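Long-range contact in type-2 restriction enzyme AgeI (Thalassobius gelatinovorus, PDB 5DWA), which recognises the double-stranded DNA sequence 5'-ACCGGT-3' and cleaves it after the A, leaving 5'-phosphate ends: residues L171-R183 and D223-S235. Sequence-based numbering, arbitrary orientation. Where two conformers were deposited one is given.
Sequences LAERVSDDIPASR and DKRNYIEGHGDFS. With nucleotides of chain D; nucleotides of chain C.
Lys224 reaches across to Ala172 and Glu173, in the turn that leads into helix 178-187. Lys224 NZ gives a hydrogen bond to Ala172 O at 3.0 Å, arriving from above the carbonyl plane, and forms a salt bridge to Glu173 OE2 whose hydrogen bond is weak; it also meets Asp223 OD1 on the syn lone pair. The chain bends twice near its end (chi3 -77°, chi4 -86°), which brings NZ back over the Ala172 carbonyl while CD rests on Leu171 CB. The Glu173 and Asp223 carboxylates approach from opposite directions, planes 70° apart, with OE2 and OD2 2.5 Å from each other, so one acid probably carries a proton. The other Glu173 oxygen, OE1, lies in plane at the edge of the Tyr227 ring and accepts from Tyr227 OH on its syn side at 3.0 Å.

Ile179 CD1 makes a CH-pi contact over the centre of one Tyr227 face, 3.8 Å from the ring centroid, while Asp223 O lies over the opposite face. Val175 divides its methyls, CG1 against Lys224 CG and CG2 against Phe234 CZ.

At the far end, an extended Arg183 grips Asp233 side-on: NE (2.9 Å) and NH2 (3.0 Å) both go to OD1, from the same face of the carboxylate. Ser182 OG donates to Asp233 O at 2.6 Å, in the carbonyl plane, and also bonds Ser192 OG.

The polar end is part of the DNA-binding surface: Asp223 N and Lys224 NZ each hydrogen-bond a phosphate oxygen of DG3 of chain D, and Arg174 NH2 bonds N7 of a guanine base. Val175, before helix 178-187, and Phe234, after helix 223-230, both lie on Leu194 of strand 191-196, where the two helix-bearing segments meet over the mixed sheet of the PD-(D/E)XK nuclease core.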
ATOM      1  N   LEU A 171      -3.734   9.722  -0.802  1.00 14.34           N
ATOM      2  CA  LEU A 171      -2.805   9.572   0.312  1.00 14.67           C
ATOM      3  C   LEU A 171      -3.003   8.267   1.076  1.00 15.26           C
ATOM      4  O   LEU A 171      -2.028   7.553   1.328  1.00 16.14           O
ATOM      5  CB  LEU A 171      -2.931  10.766   1.257  1.00 14.65           C
ATOM      6  CG  LEU A 171      -2.601  12.124   0.635  1.00 15.03           C
ATOM      7  CD1 LEU A 171      -2.694  13.234   1.680  1.00 17.81           C
ATOM      8  CD2 LEU A 171      -1.209  12.107  -0.023  1.00 16.21           C
ATOM      9  N   ALA A 172      -4.260   7.953   1.416  1.00 15.67           N
ATOM     10  CA  ALA A 172      -4.590   6.808   2.279  1.00 17.17           C
ATOM     11  C   ALA A 172      -3.572   6.731   3.408  1.00 18.31           C
ATOM     12  O   ALA A 172      -3.280   7.749   4.027  1.00 19.61           O
ATOM     13  CB  ALA A 172      -4.637   5.502   1.486  1.00 18.07           C
ATOM     14  N   GLU A 173      -3.013   5.560   3.683  1.00 16.61           N
ATOM     15  CA  GLU A 173      -1.867   5.538   4.592  1.00 17.97           C
ATOM     16  C   GLU A 173      -0.597   5.282   3.805  1.00 16.99           C
ATOM     17  O   GLU A 173       0.485   5.116   4.369  1.00 18.80           O
ATOM     18  CB  GLU A 173      -2.037   4.486   5.689  1.00 19.97           C
ATOM     19  CG  GLU A 173      -2.992   4.902   6.800  1.00 22.72           C
ATOM     20  CD  GLU A 173      -2.603   6.211   7.468  1.00 24.37           C
ATOM     21  OE1 GLU A 173      -1.399   6.554   7.519  1.00 26.95           O
ATOM     22  OE2 GLU A 173      -3.518   6.907   7.944  1.00 24.08           O
ATOM     23  N   ARG A 174      -0.737   5.268   2.488  1.00 15.02           N
ATOM     24  CA  ARG A 174       0.396   5.026   1.614  1.00 14.66           C
ATOM     25  C   ARG A 174       1.384   6.189   1.642  1.00 15.24           C
ATOM     26  O   ARG A 174       2.556   6.014   1.327  1.00 15.72           O
ATOM     27  CB  ARG A 174      -0.097   4.759   0.196  1.00 15.87           C
ATOM     28  CG  ARG A 174      -0.649   3.356   0.030  1.00 15.87           C
ATOM     29  CD  ARG A 174      -1.251   3.148  -1.338  1.00 14.99           C
ATOM     30  NE  ARG A 174      -2.572   3.749  -1.446  1.00 14.47           N
ATOM     31  CZ  ARG A 174      -2.822   4.942  -1.971  1.00 13.88           C
ATOM     32  NH1 ARG A 174      -1.839   5.672  -2.496  1.00 14.91           N
ATOM     33  NH2 ARG A 174      -4.067   5.400  -1.997  1.00 13.54           N
ATOM     34  N   VAL A 175       0.933   7.363   2.066  1.00 16.38           N
ATOM     35  CA  VAL A 175       1.833   8.501   2.153  1.00 16.43           C
ATOM     36  C   VAL A 175       2.876   8.256   3.256  1.00 16.33           C
ATOM     37  O   VAL A 175       3.967   8.831   3.234  1.00 15.70           O
ATOM     38  CB  VAL A 175       1.053   9.821   2.384  1.00 16.77           C
ATOM     39  CG1 VAL A 175       0.334   9.801   3.727  1.00 17.64           C
ATOM     40  CG2 VAL A 175       1.993  11.029   2.289  1.00 16.93           C
ATOM     41  N   SER A 176       2.547   7.390   4.211  0.50 18.06           N
ATOM     42  CA  SER A 176       3.506   7.015   5.243  0.50 18.83           C
ATOM     43  C   SER A 176       4.732   6.328   4.640  0.50 18.53           C
ATOM     44  O   SER A 176       5.824   6.387   5.214  0.50 19.63           O
ATOM     45  CB  SER A 176       2.847   6.112   6.288  0.50 20.77           C
ATOM     46  OG  SER A 176       1.719   6.747   6.859  0.50 21.83           O
ATOM     47  N   ASP A 177       4.550   5.699   3.478  1.00 18.23           N
ATOM     48  CA  ASP A 177       5.659   5.075   2.743  1.00 18.07           C
ATOM     49  C   ASP A 177       6.719   6.106   2.375  1.00 17.49           C
ATOM     50  O   ASP A 177       7.902   5.783   2.266  1.00 18.60           O
ATOM     51  CB  ASP A 177       5.192   4.397   1.442  1.00 19.56           C
ATOM     52  CG  ASP A 177       4.196   3.278   1.667  1.00 22.34           C
ATOM     53  OD1 ASP A 177       3.870   2.969   2.831  1.00 24.18           O
ATOM     54  OD2 ASP A 177       3.737   2.702   0.655  1.00 23.96           O
ATOM     55  N   ASP A 178       6.278   7.340   2.148  1.00 15.88           N
ATOM     56  CA  ASP A 178       7.168   8.417   1.712  1.00 15.43           C
ATOM     57  C   ASP A 178       7.893   9.104   2.850  1.00 14.62           C
ATOM     58  O   ASP A 178       8.882   9.781   2.626  1.00 15.77           O
ATOM     59  CB  ASP A 178       6.385   9.483   0.950  1.00 16.20           C
ATOM     60  CG  ASP A 178       5.794   8.962  -0.335  1.00 18.39           C
ATOM     61  OD1 ASP A 178       6.460   9.108  -1.388  1.00 19.23           O
ATOM     62  OD2 ASP A 178       4.671   8.414  -0.285  1.00 19.60           O
ATOM     63  N   ILE A 179       7.399   8.959   4.073  1.00 15.48           N
ATOM     64  CA  ILE A 179       7.948   9.743   5.172  1.00 15.35           C
ATOM     65  C   ILE A 179       9.426   9.434   5.475  1.00 16.27           C
ATOM     66  O   ILE A 179      10.221  10.358   5.609  1.00 16.97           O
ATOM     67  CB  ILE A 179       7.095   9.566   6.445  1.00 17.30           C
ATOM     68  CG1 ILE A 179       5.746  10.250   6.245  1.00 19.24           C
ATOM     69  CG2 ILE A 179       7.798  10.143   7.658  1.00 18.34           C
ATOM     70  CD1 ILE A 179       4.741   9.949   7.353  1.00 19.96           C
ATOM     71  N   PRO A 180       9.816   8.147   5.544  1.00 16.31           N
ATOM     72  CA  PRO A 180      11.249   7.955   5.818  1.00 18.14           C
ATOM     73  C   PRO A 180      12.144   8.502   4.703  1.00 17.31           C
ATOM     74  O   PRO A 180      13.143   9.139   5.008  1.00 18.29           O
ATOM     75  CB  PRO A 180      11.379   6.432   5.944  1.00 19.27           C
ATOM     76  CG  PRO A 180      10.010   5.978   6.371  1.00 19.16           C
ATOM     77  CD  PRO A 180       9.075   6.873   5.612  1.00 17.18           C
ATOM     78  N   ALA A 181      11.779   8.283   3.443  1.00 15.74           N
ATOM     79  CA  ALA A 181      12.540   8.857   2.334  1.00 15.69           C
ATOM     80  C   ALA A 181      12.601  10.372   2.454  1.00 15.30           C
ATOM     81  O   ALA A 181      13.650  10.979   2.259  1.00 15.50           O
ATOM     82  CB  ALA A 181      11.926   8.460   0.997  1.00 14.79           C
ATOM     83  N   SER A 182      11.470  10.981   2.783  1.00 15.00           N
ATOM     84  CA  SER A 182      11.388  12.427   2.848  1.00 13.79           C
ATOM     85  C   SER A 182      12.279  12.988   3.946  1.00 14.83           C
ATOM     86  O   SER A 182      12.975  13.981   3.741  1.00 15.08           O
ATOM     87  CB  SER A 182       9.942  12.870   3.061  1.00 14.68           C
ATOM     88  OG  SER A 182       9.848  14.281   3.015  1.00 14.31           O
ATOM     89  N   ARG A 183      12.252  12.358   5.113  1.00 15.30           N
ATOM     90  CA  ARG A 183      13.090  12.806   6.212  1.00 17.59           C
ATOM     91  C   ARG A 183      14.565  12.698   5.854  1.00 18.56           C
ATOM     92  O   ARG A 183      15.363  13.571   6.192  1.00 19.77           O
ATOM     93  CB  ARG A 183      12.795  11.995   7.470  1.00 19.14           C
ATOM     94  CG  ARG A 183      11.463  12.308   8.097  1.00 22.48           C
ATOM     95  CD  ARG A 183      11.254  11.467   9.343  1.00 23.97           C
ATOM     96  NE  ARG A 183       9.940  11.695   9.932  1.00 24.54           N
ATOM     97  CZ  ARG A 183       9.443  10.983  10.938  1.00 25.43           C
ATOM     98  NH1 ARG A 183      10.157   9.999  11.470  1.00 25.81           N
ATOM     99  NH2 ARG A 183       8.239  11.258  11.413  1.00 25.37           N
ATOM    100  N   ASP A 223      -4.604  12.271  10.356  1.00 19.00           N
ATOM    101  CA  ASP A 223      -3.237  11.947  10.746  1.00 19.74           C
ATOM    102  C   ASP A 223      -2.260  12.404   9.666  1.00 20.07           C
ATOM    103  O   ASP A 223      -1.119  12.748   9.960  1.00 20.24           O
ATOM    104  CB  ASP A 223      -3.089  10.453  11.039  1.00 21.65           C
ATOM    105  CG  ASP A 223      -3.372   9.583   9.839  1.00 23.28           C
ATOM    106  OD1 ASP A 223      -3.922  10.084   8.838  1.00 22.73           O
ATOM    107  OD2 ASP A 223      -3.051   8.382   9.919  1.00 25.08           O
ATOM    108  N   LYS A 224      -2.731  12.445   8.425  1.00 19.11           N
ATOM    109  CA  LYS A 224      -1.911  12.910   7.319  1.00 19.62           C
ATOM    110  C   LYS A 224      -1.581  14.392   7.431  1.00 19.00           C
ATOM    111  O   LYS A 224      -0.460  14.800   7.134  1.00 19.01           O
ATOM    112  CB  LYS A 224      -2.605  12.606   5.996  1.00 20.77           C
ATOM    113  CG  LYS A 224      -2.473  11.152   5.594  1.00 22.94           C
ATOM    114  CD  LYS A 224      -3.646  10.690   4.801  1.00 25.87           C
ATOM    115  CE  LYS A 224      -4.828  10.441   5.699  1.00 24.56           C
ATOM    116  NZ  LYS A 224      -4.814   9.071   6.272  1.00 24.34           N
ATOM    117  N   ARG A 225      -2.541  15.207   7.858  0.74 19.15           N
ATOM    118  CA  ARG A 225      -2.256  16.625   8.034  0.74 18.95           C
ATOM    119  C   ARG A 225      -1.249  16.808   9.167  0.74 19.78           C
ATOM    120  O   ARG A 225      -0.396  17.693   9.113  0.74 20.23           O
ATOM    121  CB  ARG A 225      -3.524  17.428   8.318  0.74 19.20           C
ATOM    122  CG  ARG A 225      -3.258  18.924   8.458  0.74 19.99           C
ATOM    123  CD  ARG A 225      -4.538  19.725   8.610  0.74 20.95           C
ATOM    124  NE  ARG A 225      -5.354  19.682   7.403  0.74 20.94           N
ATOM    125  CZ  ARG A 225      -5.309  20.593   6.435  0.74 20.41           C
ATOM    126  NH1 ARG A 225      -4.476  21.626   6.522  0.74 20.10           N
ATOM    127  NH2 ARG A 225      -6.089  20.463   5.373  0.74 19.94           N
ATOM    128  N   ASN A 226      -1.345  15.954  10.181  1.00 20.78           N
ATOM    129  CA  ASN A 226      -0.401  15.984  11.294  1.00 22.55           C
ATOM    130  C   ASN A 226       1.025  15.655  10.841  1.00 21.50           C
ATOM    131  O   ASN A 226       1.978  16.219  11.362  1.00 21.42           O
ATOM    132  CB  ASN A 226      -0.840  15.016  12.405  1.00 25.39           C
ATOM    133  CG  ASN A 226      -2.068  15.501  13.162  1.00 30.48           C
ATOM    134  OD1 ASN A 226      -2.324  16.702  13.247  1.00 32.77           O
ATOM    135  ND2 ASN A 226      -2.825  14.567  13.726  1.00 32.50           N
ATOM    136  N   TYR A 227       1.168  14.749   9.872  1.00 21.94           N
ATOM    137  CA  TYR A 227       2.486  14.430   9.315  1.00 22.01           C
ATOM    138  C   TYR A 227       3.173  15.691   8.808  1.00 21.07           C
ATOM    139  O   TYR A 227       4.372  15.896   9.011  1.00 20.59           O
ATOM    140  CB  TYR A 227       2.383  13.429   8.153  1.00 22.83           C
ATOM    141  CG  TYR A 227       1.832  12.054   8.478  1.00 25.19           C
ATOM    142  CD1 TYR A 227       1.953  11.500   9.745  1.00 26.69           C
ATOM    143  CD2 TYR A 227       1.195  11.304   7.494  1.00 25.76           C
ATOM    144  CE1 TYR A 227       1.449  10.238  10.026  1.00 28.15           C
ATOM    145  CE2 TYR A 227       0.686  10.046   7.766  1.00 26.33           C
ATOM    146  CZ  TYR A 227       0.817   9.518   9.032  1.00 27.59           C
ATOM    147  OH  TYR A 227       0.310   8.265   9.306  1.00 29.17           O
ATOM    148  N   ILE A 228       2.396  16.525   8.122  1.00 20.24           N
ATOM    149  CA  ILE A 228       2.902  17.727   7.484  1.00 20.38           C
ATOM    150  C   ILE A 228       3.020  18.911   8.437  1.00 19.88           C
ATOM    151  O   ILE A 228       4.108  19.463   8.634  1.00 19.94           O
ATOM    152  CB  ILE A 228       1.996  18.128   6.306  1.00 20.74           C
ATOM    153  CG1 ILE A 228       1.975  17.011   5.260  1.00 20.00           C
ATOM    154  CG2 ILE A 228       2.453  19.439   5.685  1.00 20.80           C
ATOM    155  CD1 ILE A 228       0.706  16.979   4.413  1.00 20.39           C
ATOM    156  N   GLU A 229       1.895  19.296   9.028  1.00 20.07           N
ATOM    157  CA  GLU A 229       1.835  20.503   9.841  1.00 22.21           C
ATOM    158  C   GLU A 229       2.424  20.300  11.232  1.00 23.20           C
ATOM    159  O   GLU A 229       2.922  21.243  11.841  1.00 24.62           O
ATOM    160  CB  GLU A 229       0.385  20.989   9.952  1.00 21.96           C
ATOM    161  CG  GLU A 229      -0.234  21.360   8.606  1.00 23.17           C
ATOM    162  CD  GLU A 229      -1.628  21.936   8.740  1.00 25.48           C
ATOM    163  OE1 GLU A 229      -2.203  21.858   9.848  1.00 27.70           O
ATOM    164  OE2 GLU A 229      -2.146  22.471   7.742  1.00 26.49           O
ATOM    165  N   GLY A 230       2.371  19.072  11.732  1.00 22.49           N
ATOM    166  CA  GLY A 230       2.854  18.798  13.074  1.00 22.88           C
ATOM    167  C   GLY A 230       4.280  18.290  13.088  1.00 22.97           C
ATOM    168  O   GLY A 230       5.155  18.886  13.714  1.00 25.00           O
ATOM    169  N   HIS A 231       4.515  17.190  12.378  1.00 22.03           N
ATOM    170  CA  HIS A 231       5.817  16.533  12.379  1.00 23.28           C
ATOM    171  C   HIS A 231       6.804  17.133  11.372  1.00 23.35           C
ATOM    172  O   HIS A 231       8.013  16.932  11.490  1.00 24.39           O
ATOM    173  CB  HIS A 231       5.651  15.039  12.098  1.00 26.50           C
ATOM    174  CG  HIS A 231       4.876  14.306  13.149  1.00 31.80           C
ATOM    175  ND1 HIS A 231       4.351  13.048  12.947  1.00 34.29           N
ATOM    176  CD2 HIS A 231       4.539  14.655  14.414  1.00 33.91           C
ATOM    177  CE1 HIS A 231       3.723  12.653  14.039  1.00 35.39           C
ATOM    178  NE2 HIS A 231       3.822  13.611  14.946  1.00 35.18           N
ATOM    179  N   GLY A 232       6.290  17.861  10.384  1.00 20.80           N
ATOM    180  CA  GLY A 232       7.132  18.459   9.358  1.00 19.18           C
ATOM    181  C   GLY A 232       7.826  17.444   8.471  1.00 18.52           C
ATOM    182  O   GLY A 232       9.003  17.600   8.134  1.00 19.16           O
ATOM    183  N   ASP A 233       7.090  16.409   8.075  1.00 17.67           N
ATOM    184  CA  ASP A 233       7.673  15.288   7.340  1.00 17.10           C
ATOM    185  C   ASP A 233       7.986  15.604   5.871  1.00 16.72           C
ATOM    186  O   ASP A 233       8.635  14.804   5.206  1.00 17.83           O
ATOM    187  CB  ASP A 233       6.744  14.074   7.406  1.00 18.76           C
ATOM    188  CG  ASP A 233       6.732  13.418   8.775  1.00 20.92           C
ATOM    189  OD1 ASP A 233       7.736  13.552   9.507  1.00 21.53           O
ATOM    190  OD2 ASP A 233       5.722  12.760   9.109  1.00 22.12           O
ATOM    191  N   PHE A 234       7.520  16.752   5.375  1.00 15.32           N
ATOM    192  CA  PHE A 234       7.771  17.192   3.994  1.00 15.34           C
ATOM    193  C   PHE A 234       8.104  18.680   3.970  1.00 15.69           C
ATOM    194  O   PHE A 234       7.695  19.425   4.859  1.00 16.91           O
ATOM    195  CB  PHE A 234       6.553  16.923   3.084  1.00 13.89           C
ATOM    196  CG  PHE A 234       6.180  15.481   2.992  1.00 14.28           C
ATOM    197  CD1 PHE A 234       6.761  14.659   2.041  1.00 14.76           C
ATOM    198  CD2 PHE A 234       5.263  14.934   3.875  1.00 14.38           C
ATOM    199  CE1 PHE A 234       6.432  13.317   1.970  1.00 14.89           C
ATOM    200  CE2 PHE A 234       4.925  13.597   3.810  1.00 15.26           C
ATOM    201  CZ  PHE A 234       5.506  12.785   2.852  1.00 15.00           C
ATOM    202  N   SER A 235       8.842  19.111   2.950  1.00 14.70           N
ATOM    203  CA  SER A 235       9.214  20.518   2.823  1.00 15.20           C
ATOM    204  C   SER A 235       7.974  21.378   2.647  1.00 15.19           C
ATOM    205  O   SER A 235       7.888  22.494   3.165  1.00 17.53           O
ATOM    206  CB  SER A 235      10.163  20.730   1.641  1.00 15.75           C
ATOM    207  OG  SER A 235      11.348  19.978   1.798  1.00 16.08           O
TER
ATOM    208  P    DG D   3      -7.323   9.252   9.312  1.00 23.97           P
ATOM    209  OP1  DG D   3      -6.778  10.208  10.305  1.00 24.96           O
ATOM    210  OP2  DG D   3      -7.356   9.610   7.883  1.00 23.97           O
ATOM    211  O5'  DG D   3      -6.561   7.851   9.464  1.00 23.61           O
ATOM    212  C5'  DG D   3      -6.512   7.230  10.738  1.00 23.51           C
ATOM    213  C4'  DG D   3      -6.587   5.711  10.645  1.00 21.08           C
ATOM    214  O4'  DG D   3      -7.855   5.286  10.073  1.00 19.89           O
ATOM    215  C3'  DG D   3      -5.509   5.032   9.813  1.00 20.72           C
ATOM    216  O3'  DG D   3      -5.207   3.779  10.442  1.00 21.72           O
ATOM    217  C2'  DG D   3      -6.213   4.834   8.465  1.00 20.04           C
ATOM    218  C1'  DG D   3      -7.616   4.471   8.936  1.00 18.68           C
ATOM    219  N9   DG D   3      -8.687   4.743   7.977  1.00 18.40           N
ATOM    220  C8   DG D   3      -8.920   5.917   7.301  1.00 16.92           C
ATOM    221  N7   DG D   3      -9.991   5.880   6.551  1.00 17.59           N
ATOM    222  C5   DG D   3     -10.523   4.612   6.776  1.00 17.86           C
ATOM    223  C6   DG D   3     -11.691   3.997   6.253  1.00 16.84           C
ATOM    224  O6   DG D   3     -12.513   4.462   5.463  1.00 17.78           O
ATOM    225  N1   DG D   3     -11.855   2.707   6.734  1.00 16.44           N
ATOM    226  C2   DG D   3     -11.013   2.085   7.618  1.00 18.52           C
ATOM    227  N2   DG D   3     -11.340   0.834   7.967  1.00 20.09           N
ATOM    228  N3   DG D   3      -9.917   2.649   8.118  1.00 18.18           N
ATOM    229  C4   DG D   3      -9.744   3.908   7.661  1.00 17.86           C
TER
ATOM    230  P    DC C   6      -0.194   5.612  -6.204  1.00 23.56           P
ATOM    231  OP1  DC C   6      -0.282   6.987  -6.668  1.00 23.86           O
ATOM    232  OP2  DC C   6       0.319   5.254  -4.870  1.00 27.58           O
ATOM    233  O5'  DC C   6      -1.667   5.008  -6.325  1.00 17.38           O
ATOM    234  C5'  DC C   6      -2.335   5.073  -7.550  1.00 15.04           C
ATOM    235  C4'  DC C   6      -3.632   4.309  -7.448  1.00 12.75           C
ATOM    236  O4'  DC C   6      -3.366   2.939  -7.081  1.00 13.05           O
ATOM    237  C3'  DC C   6      -4.629   4.841  -6.433  1.00 11.36           C
ATOM    238  O3'  DC C   6      -5.904   4.740  -6.997  1.00 11.16           O
ATOM    239  C2'  DC C   6      -4.470   3.889  -5.239  1.00 11.86           C
ATOM    240  C1'  DC C   6      -4.100   2.581  -5.923  1.00 13.01           C
ATOM    241  N1   DC C   6      -3.216   1.711  -5.124  1.00 12.67           N
ATOM    242  C2   DC C   6      -3.581   0.391  -4.838  1.00 13.16           C
ATOM    243  O2   DC C   6      -4.681  -0.037  -5.208  1.00 13.75           O
ATOM    244  N3   DC C   6      -2.721  -0.384  -4.133  1.00 13.80           N
ATOM    245  C4   DC C   6      -1.542   0.101  -3.757  1.00 14.24           C
ATOM    246  N4   DC C   6      -0.733  -0.698  -3.059  1.00 14.75           N
ATOM    247  C5   DC C   6      -1.142   1.426  -4.069  1.00 13.79           C
ATOM    248  C6   DC C   6      -1.993   2.186  -4.751  1.00 12.89           C
TER
ATOM    249  P    DA D   4      -3.739   3.139  10.402  1.00 22.50           P
ATOM    250  OP1  DA D   4      -3.623   2.341  11.650  1.00 25.16           O
ATOM    251  OP2  DA D   4      -2.743   4.188  10.093  1.00 23.02           O
ATOM    252  O5'  DA D   4      -3.802   2.136   9.160  1.00 22.04           O
ATOM    253  C5'  DA D   4      -4.416   0.877   9.321  1.00 21.27           C
ATOM    254  C4'  DA D   4      -4.628   0.201   7.987  1.00 20.28           C
ATOM    255  O4'  DA D   4      -5.767   0.781   7.316  1.00 19.64           O
ATOM    256  C3'  DA D   4      -3.465   0.310   6.997  1.00 20.14           C
ATOM    257  O3'  DA D   4      -3.321  -0.915   6.360  1.00 21.96           O
ATOM    258  C2'  DA D   4      -3.967   1.346   5.999  1.00 18.51           C
ATOM    259  C1'  DA D   4      -5.425   0.947   5.970  1.00 18.12           C
ATOM    260  N9   DA D   4      -6.307   1.922   5.376  1.00 16.67           N
ATOM    261  C8   DA D   4      -6.027   3.219   5.059  1.00 15.63           C
ATOM    262  N7   DA D   4      -7.037   3.861   4.529  1.00 15.59           N
ATOM    263  C5   DA D   4      -8.050   2.905   4.501  1.00 14.85           C
ATOM    264  C6   DA D   4      -9.379   2.939   4.043  1.00 14.43           C
ATOM    265  N6   DA D   4      -9.953   4.021   3.517  1.00 15.14           N
ATOM    266  N1   DA D   4     -10.106   1.812   4.163  1.00 15.66           N
ATOM    267  C2   DA D   4      -9.538   0.725   4.690  1.00 15.41           C
ATOM    268  N3   DA D   4      -8.301   0.573   5.149  1.00 15.86           N
ATOM    269  C4   DA D   4      -7.608   1.712   5.021  1.00 14.80           C
TER